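Local coordinates for polyketide synthase associated protein 5 (Mycobacterium tuberculosis, PDB 1Q9J) that probably transfers mycocerosyl groups from mycocerosic acid synthase to phthiocerol-type alcohols, the last step in making dimycocerosate esters of the PDIM family, at residues V6-E14 / P159-V167; A181-Y189 / G286-I294. One frame throughout, in Å; residues are numbered along the deposited sequence.

How the contacts relate
Contact 1 (6-14 with 159-167) lies near the probable active site: the side chain of Glu14 is about 8 Å from that of the probable proton acceptor His124, and the side chain of Met164 about 7 Å from that of Asp128, which probably has a structural role there. Contact 2 (181-189 with 286-294) covers an outermost strand of the six-stranded mixed sheet, the two centres about 28 Å apart; its Arg183 side chain is about 10 Å from that of Arg312, probably important for recognising the synthase's acyl carrier protein domain. The contacts meet where Met164 CE packs 3.9 Å from Gly286 N. Contact 1 is polar and charged, whereas contact 2 combines aromatic and aliphatic packing with an arginine laid over a serine.

Contact 1. Residues V6-E14 / P159-V167; sequences VIRKLSHSE and PTPLSMEAV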
loop_
_atom_site.group_PDB
_atom_site.type_symbol
_atom_site.label_atom_id
_atom_site.label_comp_id
_atom_site.label_asym_id
_atom_site.label_seq_id
_atom_site.Cartn_x
_atom_site.Cartn_y
_atom_site.Cartn_z
ATOM N N VAL A 6 -9.632 15.987 21.034
ATOM C CA VAL A 6 -9.647 15.805 19.590
ATOM C C VAL A 6 -8.377 16.359 18.968
ATOM O O VAL A 6 -8.048 17.525 19.163
ATOM C CB VAL A 6 -10.836 16.531 18.931
ATOM C CG1 VAL A 6 -10.605 16.625 17.430
ATOM C CG2 VAL A 6 -12.135 15.797 19.220
ATOM N N ILE A 7 -7.657 15.519 18.232
ATOM C CA ILE A 7 -6.432 15.960 17.561
ATOM C C ILE A 7 -6.809 16.773 16.331
ATOM O O ILE A 7 -6.409 17.933 16.169
ATOM C CB ILE A 7 -5.608 14.785 17.136
ATOM C CG1 ILE A 7 -5.230 13.991 18.398
ATOM C CG2 ILE A 7 -4.378 15.281 16.347
ATOM C CD1 ILE A 7 -4.576 12.637 18.115
ATOM N N ARG A 8 -7.603 16.154 15.470
ATOM C CA ARG A 8 -8.077 16.820 14.278
ATOM C C ARG A 8 -9.097 15.910 13.600
ATOM O O ARG A 8 -9.086 14.701 13.803
ATOM C CB ARG A 8 -6.882 17.141 13.375
ATOM C CG ARG A 8 -6.932 16.548 12.024
ATOM C CD ARG A 8 -5.557 16.364 11.467
ATOM N NE ARG A 8 -5.650 15.525 10.280
ATOM C CZ ARG A 8 -4.633 14.848 9.761
ATOM N NH1 ARG A 8 -3.431 14.912 10.318
ATOM N NH2 ARG A 8 -4.809 14.084 8.696
ATOM N N LYS A 9 -9.998 16.509 12.833
ATOM C CA LYS A 9 -11.015 15.757 12.121
ATOM C C LYS A 9 -10.292 15.156 10.904
ATOM O O LYS A 9 -9.267 15.690 10.465
ATOM C CB LYS A 9 -12.125 16.724 11.695
ATOM C CG LYS A 9 -13.533 16.138 11.579
ATOM C CD LYS A 9 -14.602 17.252 11.643
ATOM C CE LYS A 9 -16.031 16.741 11.453
ATOM N NZ LYS A 9 -16.308 16.336 10.047
ATOM N N LEU A 10 -10.776 14.034 10.378
ATOM C CA LEU A 10 -10.118 13.440 9.210
ATOM C C LEU A 10 -10.548 14.187 7.970
ATOM O O LEU A 10 -11.676 14.661 7.898
ATOM C CB LEU A 10 -10.500 11.977 9.016
ATOM C CG LEU A 10 -9.996 10.919 9.988
ATOM C CD1 LEU A 10 -10.651 9.606 9.609
ATOM C CD2 LEU A 10 -8.471 10.801 9.925
ATOM N N SER A 11 -9.652 14.266 6.992
ATOM C CA SER A 11 -9.918 14.945 5.725
ATOM C C SER A 11 -10.697 13.980 4.846
ATOM O O SER A 11 -10.524 12.765 4.956
ATOM C CB SER A 11 -8.596 15.307 5.050
ATOM O OG SER A 11 -8.037 14.175 4.397
ATOM N N HIS A 12 -11.538 14.512 3.964
ATOM C CA HIS A 12 -12.362 13.660 3.097
ATOM C C HIS A 12 -11.588 12.516 2.443
ATOM O O HIS A 12 -12.127 11.428 2.211
ATOM C CB HIS A 12 -13.074 14.513 2.042
ATOM C CG HIS A 12 -14.117 15.426 2.623
ATOM N ND1 HIS A 12 -13.800 16.563 3.335
ATOM C CD2 HIS A 12 -15.469 15.337 2.649
ATOM C CE1 HIS A 12 -14.908 17.136 3.774
ATOM N NE2 HIS A 12 -15.935 16.412 3.373
ATOM N N SER A 13 -10.315 12.757 2.168
ATOM C CA SER A 13 -9.464 11.751 1.554
ATOM C C SER A 13 -9.174 10.584 2.518
ATOM O O SER A 13 -9.035 9.433 2.100
ATOM C CB SER A 13 -8.175 12.439 1.101
ATOM O OG SER A 13 -7.114 11.536 0.907
ATOM N N GLU A 14 -9.110 10.882 3.811
ATOM C CA GLU A 14 -8.817 9.870 4.825
ATOM C C GLU A 14 -10.043 9.061 5.255
ATOM O O GLU A 14 -9.927 7.889 5.623
ATOM C CB GLU A 14 -8.181 10.569 6.023
ATOM C CG GLU A 14 -7.080 11.499 5.565
ATOM C CD GLU A 14 -6.385 12.261 6.671
ATOM O OE1 GLU A 14 -7.069 13.042 7.378
ATOM O OE2 GLU A 14 -5.146 12.065 6.813
ATOM N N PRO A 159 4.929 16.383 14.784
ATOM C CA PRO A 159 3.536 16.840 14.887
ATOM C C PRO A 159 2.561 16.011 14.041
ATOM O O PRO A 159 2.971 15.118 13.292
ATOM C CB PRO A 159 3.621 18.299 14.457
ATOM C CG PRO A 159 4.775 18.317 13.517
ATOM C CD PRO A 159 5.788 17.394 14.142
ATOM N N THR A 160 1.270 16.298 14.176
ATOM C CA THR A 160 0.234 15.569 13.443
ATOM C C THR A 160 0.490 15.605 11.943
ATOM O O THR A 160 0.355 16.653 11.313
ATOM C CB THR A 160 -1.136 16.190 13.685
ATOM O OG1 THR A 160 -1.308 16.440 15.086
ATOM C CG2 THR A 160 -2.223 15.259 13.198
ATOM N N PRO A 161 0.849 14.460 11.339
ATOM C CA PRO A 161 1.096 14.509 9.894
ATOM C C PRO A 161 -0.087 15.078 9.129
ATOM O O PRO A 161 -1.225 14.903 9.538
ATOM C CB PRO A 161 1.430 13.060 9.515
ATOM C CG PRO A 161 1.105 12.243 10.726
ATOM C CD PRO A 161 1.183 13.149 11.907
ATOM N N LEU A 162 0.173 15.784 8.031
ATOM C CA LEU A 162 -0.898 16.411 7.258
ATOM C C LEU A 162 -1.713 15.473 6.384
ATOM O O LEU A 162 -1.250 14.405 5.966
ATOM C CB LEU A 162 -0.303 17.495 6.363
ATOM C CG LEU A 162 0.543 18.568 7.031
ATOM C CD1 LEU A 162 1.414 19.249 6.007
ATOM C CD2 LEU A 162 -0.355 19.528 7.729
ATOM N N SER A 163 -2.943 15.887 6.123
ATOM C CA SER A 163 -3.829 15.151 5.233
ATOM C C SER A 163 -3.503 15.708 3.838
ATOM O O SER A 163 -2.939 16.806 3.706
ATOM C CB SER A 163 -5.294 15.436 5.556
ATOM O OG SER A 163 -5.589 16.814 5.442
ATOM N N MET A 164 -3.850 14.957 2.796
ATOM C CA MET A 164 -3.577 15.398 1.434
ATOM C C MET A 164 -4.162 16.784 1.158
ATOM O O MET A 164 -3.457 17.661 0.650
ATOM C CB MET A 164 -4.130 14.399 0.421
ATOM C CG MET A 164 -3.796 14.738 -1.025
ATOM S SD MET A 164 -4.483 13.527 -2.168
ATOM C CE MET A 164 -3.031 12.594 -2.542
ATOM N N GLU A 165 -5.433 17.006 1.485
ATOM C CA GLU A 165 -5.983 18.330 1.233
ATOM C C GLU A 165 -5.277 19.404 2.051
ATOM O O GLU A 165 -5.410 20.588 1.769
ATOM C CB GLU A 165 -7.491 18.397 1.490
ATOM C CG GLU A 165 -8.047 17.331 2.370
ATOM C CD GLU A 165 -8.188 16.002 1.667
ATOM O OE1 GLU A 165 -7.311 15.131 1.879
ATOM O OE2 GLU A 165 -9.175 15.828 0.901
ATOM N N ALA A 166 -4.530 19.003 3.073
ATOM C CA ALA A 166 -3.810 19.993 3.855
ATOM C C ALA A 166 -2.558 20.355 3.048
ATOM O O ALA A 166 -2.236 21.532 2.862
ATOM C CB ALA A 166 -3.419 19.424 5.194
ATOM N N VAL A 167 -1.877 19.331 2.544
ATOM C CA VAL A 167 -0.667 19.519 1.764
ATOM C C VAL A 167 -0.894 20.384 0.522
ATOM O O VAL A 167 -0.053 21.213 0.159
ATOM C CB VAL A 167 -0.079 18.152 1.368
ATOM C CG1 VAL A 167 0.959 18.311 0.260
ATOM C CG2 VAL A 167 0.550 17.511 2.592
#
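Arg8 reaches from strand 6-9 across to the loop 160-163, and its guanidinium fits between Thr160, Pro161 and Ser163. From CB the chain runs extended from CG to NE; CD passes 3.9 Å from Thr160 CG2, the two side chains lying alongside and pointing opposite ways. At the tip, NH1 donates to Pro161 O at the guanidinium edge, although the modelled separation is doubtfully short at this resolution. NH2 lies 3.5 Å from Ser163 CB and also grips Glu14, at 2.8 Å from OE1, which accepts through its syn lone pair with the carboxylate at the guanidinium edge. Glu14 OE1 is a double acceptor: its anti lone pair takes Ser11 N at 2.9 Å in a straight bond (180°). Glu14 OE2 completes the salt bridge to Arg8 and has a weak hydrogen bond with Thr282 OG1.

Ser163, at the N-cap position of helix 164-170, packs its CB 3.5 Å from Glu14 OE1. Beside it, Ser11 OG donates to Glu165 OE1 at 2.8 Å, coming from above the carboxylate plane (72° out of it). Gripped by Arg8 NH2 and Ser11 N, the Glu14 carboxylate is fixed in place; Arg8 would offset the charge of this buried group while joining the edge strand of the three-stranded sheet to the loop leading into helix 164-170.

Contact 2. Residues A181-Y189 / G286-I294; sequences AERFMSVMY and GAASYLAEI
Ala181 touches the edge strand lightly, its N 4.1 Å from Ser289 CB, and its O receives the amide of Phe184 in a local turn. Arg183 then lays its side chain across Ser289: CB is 3.7 Å from Ser289 OG, and the guanidinium sits with one face over that hydroxyl, offset toward the rim. CG stands anti to the backbone N (chi1 -176°), and a bend at chi3 brings NH1 3.0 Å from Ser289 O, too poorly angled for a hydrogen bond. The charge is met instead by a salt bridge from NH2 to Asp314 on helix 300-317.

Phe184 follows with its ring over Ser289, whose CB makes a CH-pi contact 4.3 Å from the ring centroid and 27° off the normal. The ring edge meets the backbone at Leu291 N, and CE2 lies 4.2 Å from Leu291 CB; Pro261 and Val263 of strand 260-267 adjoin the same ring. Farther on, Val187 packs CG2 against Leu291 CD2, 3.3 Å away.

Without a hydrogen bond between the segments, van der Waals and CH-pi packing, together with the arginine lying over Ser289, hold the loop to strand 285-292, while Arg183's charge pairs with Asp314.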
loop_
_atom_site.group_PDB
_atom_site.type_symbol
_atom_site.label_atom_id
_atom_site.label_comp_id
_atom_site.label_asym_id
_atom_site.label_seq_id
_atom_site.Cartn_x
_atom_site.Cartn_y
_atom_site.Cartn_z
ATOM N N ALA A 181 -10.800 9.478 -13.139
ATOM C CA ALA A 181 -12.133 10.061 -13.148
ATOM C C ALA A 181 -12.277 11.068 -14.281
ATOM O O ALA A 181 -13.219 11.001 -15.074
ATOM C CB ALA A 181 -12.414 10.738 -11.812
ATOM N N GLU A 182 -11.327 11.995 -14.357
ATOM C CA GLU A 182 -11.323 13.050 -15.375
ATOM C C GLU A 182 -11.192 12.494 -16.804
ATOM O O GLU A 182 -11.230 13.252 -17.778
ATOM C CB GLU A 182 -10.173 14.032 -15.066
ATOM C CG GLU A 182 -10.230 15.394 -15.769
ATOM C CD GLU A 182 -9.161 16.379 -15.263
ATOM O OE1 GLU A 182 -9.283 16.884 -14.123
ATOM O OE2 GLU A 182 -8.186 16.639 -16.003
ATOM N N ARG A 183 -11.079 11.171 -16.923
ATOM C CA ARG A 183 -10.921 10.505 -18.223
ATOM C C ARG A 183 -11.905 9.348 -18.448
ATOM O O ARG A 183 -12.083 8.863 -19.571
ATOM C CB ARG A 183 -9.489 9.980 -18.333
ATOM C CG ARG A 183 -9.125 9.338 -19.656
ATOM C CD ARG A 183 -7.662 8.945 -19.643
ATOM N NE ARG A 183 -6.810 10.087 -19.301
ATOM C CZ ARG A 183 -5.516 9.996 -19.013
ATOM N NH1 ARG A 183 -4.920 8.814 -19.021
ATOM N NH2 ARG A 183 -4.818 11.083 -18.719
ATOM N N PHE A 184 -12.532 8.899 -17.368
ATOM C CA PHE A 184 -13.486 7.800 -17.434
ATOM C C PHE A 184 -14.918 8.320 -17.584
ATOM O O PHE A 184 -15.878 7.558 -17.457
ATOM C CB PHE A 184 -13.380 6.943 -16.163
ATOM C CG PHE A 184 -12.066 6.208 -16.017
ATOM C CD1 PHE A 184 -11.760 5.543 -14.836
ATOM C CD2 PHE A 184 -11.152 6.153 -17.065
ATOM C CE1 PHE A 184 -10.569 4.835 -14.703
ATOM C CE2 PHE A 184 -9.957 5.445 -16.935
ATOM C CZ PHE A 184 -9.668 4.786 -15.753
ATOM N N MET A 185 -15.065 9.614 -17.847
ATOM C CA MET A 185 -16.392 10.203 -18.001
ATOM C C MET A 185 -17.068 9.803 -19.310
ATOM O O MET A 185 -18.296 9.730 -19.381
ATOM C CB MET A 185 -16.318 11.733 -17.908
ATOM C CG MET A 185 -16.258 12.286 -16.481
ATOM S SD MET A 185 -17.694 11.836 -15.462
ATOM C CE MET A 185 -18.912 13.062 -16.010
ATOM N N SER A 186 -16.265 9.545 -20.339
ATOM C CA SER A 186 -16.790 9.164 -21.646
ATOM C C SER A 186 -17.331 7.733 -21.647
ATOM O O SER A 186 -18.324 7.436 -22.312
ATOM C CB SER A 186 -15.700 9.294 -22.712
ATOM O OG SER A 186 -14.686 8.328 -22.516
ATOM N N VAL A 187 -16.680 6.847 -20.898
ATOM C CA VAL A 187 -17.100 5.450 -20.820
ATOM C C VAL A 187 -18.252 5.292 -19.826
ATOM O O VAL A 187 -18.724 4.181 -19.576
ATOM C CB VAL A 187 -15.927 4.544 -20.379
ATOM C CG1 VAL A 187 -16.248 3.084 -20.670
ATOM C CG2 VAL A 187 -14.655 4.964 -21.090
ATOM N N MET A 188 -18.697 6.415 -19.268
ATOM C CA MET A 188 -19.791 6.426 -18.301
ATOM C C MET A 188 -21.097 5.912 -18.918
ATOM O O MET A 188 -21.571 6.444 -19.927
ATOM C CB MET A 188 -19.999 7.846 -17.756
ATOM C CG MET A 188 -18.891 8.346 -16.837
ATOM S SD MET A 188 -18.899 7.589 -15.191
ATOM C CE MET A 188 -19.510 8.964 -14.154
ATOM N N TYR A 189 -21.665 4.875 -18.305
ATOM C CA TYR A 189 -22.913 4.266 -18.765
ATOM C C TYR A 189 -22.904 3.968 -20.262
ATOM O O TYR A 189 -23.946 3.967 -20.913
ATOM C CB TYR A 189 -24.108 5.164 -18.416
ATOM C CG TYR A 189 -24.404 5.243 -16.931
ATOM C CD1 TYR A 189 -23.504 5.850 -16.048
ATOM C CD2 TYR A 189 -25.570 4.685 -16.403
ATOM C CE1 TYR A 189 -23.757 5.895 -14.673
ATOM C CE2 TYR A 189 -25.831 4.725 -15.034
ATOM C CZ TYR A 189 -24.923 5.326 -14.175
ATOM O OH TYR A 189 -25.175 5.335 -12.823
ATOM N N GLY A 286 -1.488 10.144 -5.211
ATOM C CA GLY A 286 -2.436 10.593 -6.207
ATOM C C GLY A 286 -2.827 9.401 -7.054
ATOM O O GLY A 286 -2.151 8.374 -7.047
ATOM N N ALA A 287 -3.927 9.527 -7.779
ATOM C CA ALA A 287 -4.383 8.440 -8.628
ATOM C C ALA A 287 -4.216 8.815 -10.092
ATOM O O ALA A 287 -4.672 9.872 -10.548
ATOM C CB ALA A 287 -5.849 8.126 -8.340
ATOM N N ALA A 288 -3.559 7.932 -10.824
ATOM C CA ALA A 288 -3.334 8.136 -12.239
ATOM C C ALA A 288 -4.298 7.229 -13.000
ATOM O O ALA A 288 -4.269 6.010 -12.829
ATOM C CB ALA A 288 -1.887 7.788 -12.581
ATOM N N SER A 289 -5.163 7.819 -13.822
ATOM C CA SER A 289 -6.111 7.028 -14.602
ATOM C C SER A 289 -5.522 6.702 -15.970
ATOM O O SER A 289 -4.567 7.342 -16.419
ATOM C CB SER A 289 -7.438 7.770 -14.777
ATOM O OG SER A 289 -7.275 8.979 -15.500
ATOM N N TYR A 290 -6.096 5.697 -16.623
ATOM C CA TYR A 290 -5.631 5.260 -17.932
ATOM C C TYR A 290 -6.587 4.247 -18.538
ATOM O O TYR A 290 -6.664 3.115 -18.063
ATOM C CB TYR A 290 -4.266 4.603 -17.816
ATOM C CG TYR A 290 -3.813 3.998 -19.116
ATOM C CD1 TYR A 290 -3.407 4.805 -20.171
ATOM C CD2 TYR A 290 -3.817 2.620 -19.303
ATOM C CE1 TYR A 290 -3.010 4.255 -21.381
ATOM C CE2 TYR A 290 -3.425 2.058 -20.509
ATOM C CZ TYR A 290 -3.020 2.879 -21.542
ATOM O OH TYR A 290 -2.604 2.334 -22.733
ATOM N N LEU A 291 -7.290 4.641 -19.596
ATOM C CA LEU A 291 -8.242 3.750 -20.259
ATOM C C LEU A 291 -7.543 2.853 -21.273
ATOM O O LEU A 291 -7.305 3.264 -22.402
ATOM C CB LEU A 291 -9.317 4.569 -20.968
ATOM C CG LEU A 291 -10.541 3.820 -21.483
ATOM C CD1 LEU A 291 -11.234 3.087 -20.329
ATOM C CD2 LEU A 291 -11.487 4.827 -22.130
ATOM N N ALA A 292 -7.219 1.630 -20.868
ATOM C CA ALA A 292 -6.549 0.689 -21.751
ATOM C C ALA A 292 -7.538 0.067 -22.723
ATOM O O ALA A 292 -8.616 -0.390 -22.332
ATOM C CB ALA A 292 -5.863 -0.395 -20.942
ATOM N N GLU A 293 -7.161 0.059 -23.996
ATOM C CA GLU A 293 -7.998 -0.507 -25.044
ATOM C C GLU A 293 -7.219 -1.621 -25.723
ATOM O O GLU A 293 -6.527 -1.401 -26.716
ATOM C CB GLU A 293 -8.378 0.587 -26.039
ATOM C CG GLU A 293 -9.039 1.777 -25.362
ATOM C CD GLU A 293 -9.448 2.859 -26.329
ATOM O OE1 GLU A 293 -8.588 3.305 -27.121
ATOM O OE2 GLU A 293 -10.626 3.276 -26.282
ATOM N N ILE A 294 -7.343 -2.821 -25.161
ATOM C CA ILE A 294 -6.644 -3.998 -25.661
ATOM C C ILE A 294 -7.446 -4.812 -26.681
ATOM O O ILE A 294 -8.608 -5.157 -26.458
ATOM C CB ILE A 294 -6.236 -4.923 -24.484
ATOM C CG1 ILE A 294 -5.412 -4.137 -23.462
ATOM C CG2 ILE A 294 -5.425 -6.099 -24.995
ATOM C CD1 ILE A 294 -5.017 -4.945 -22.242
#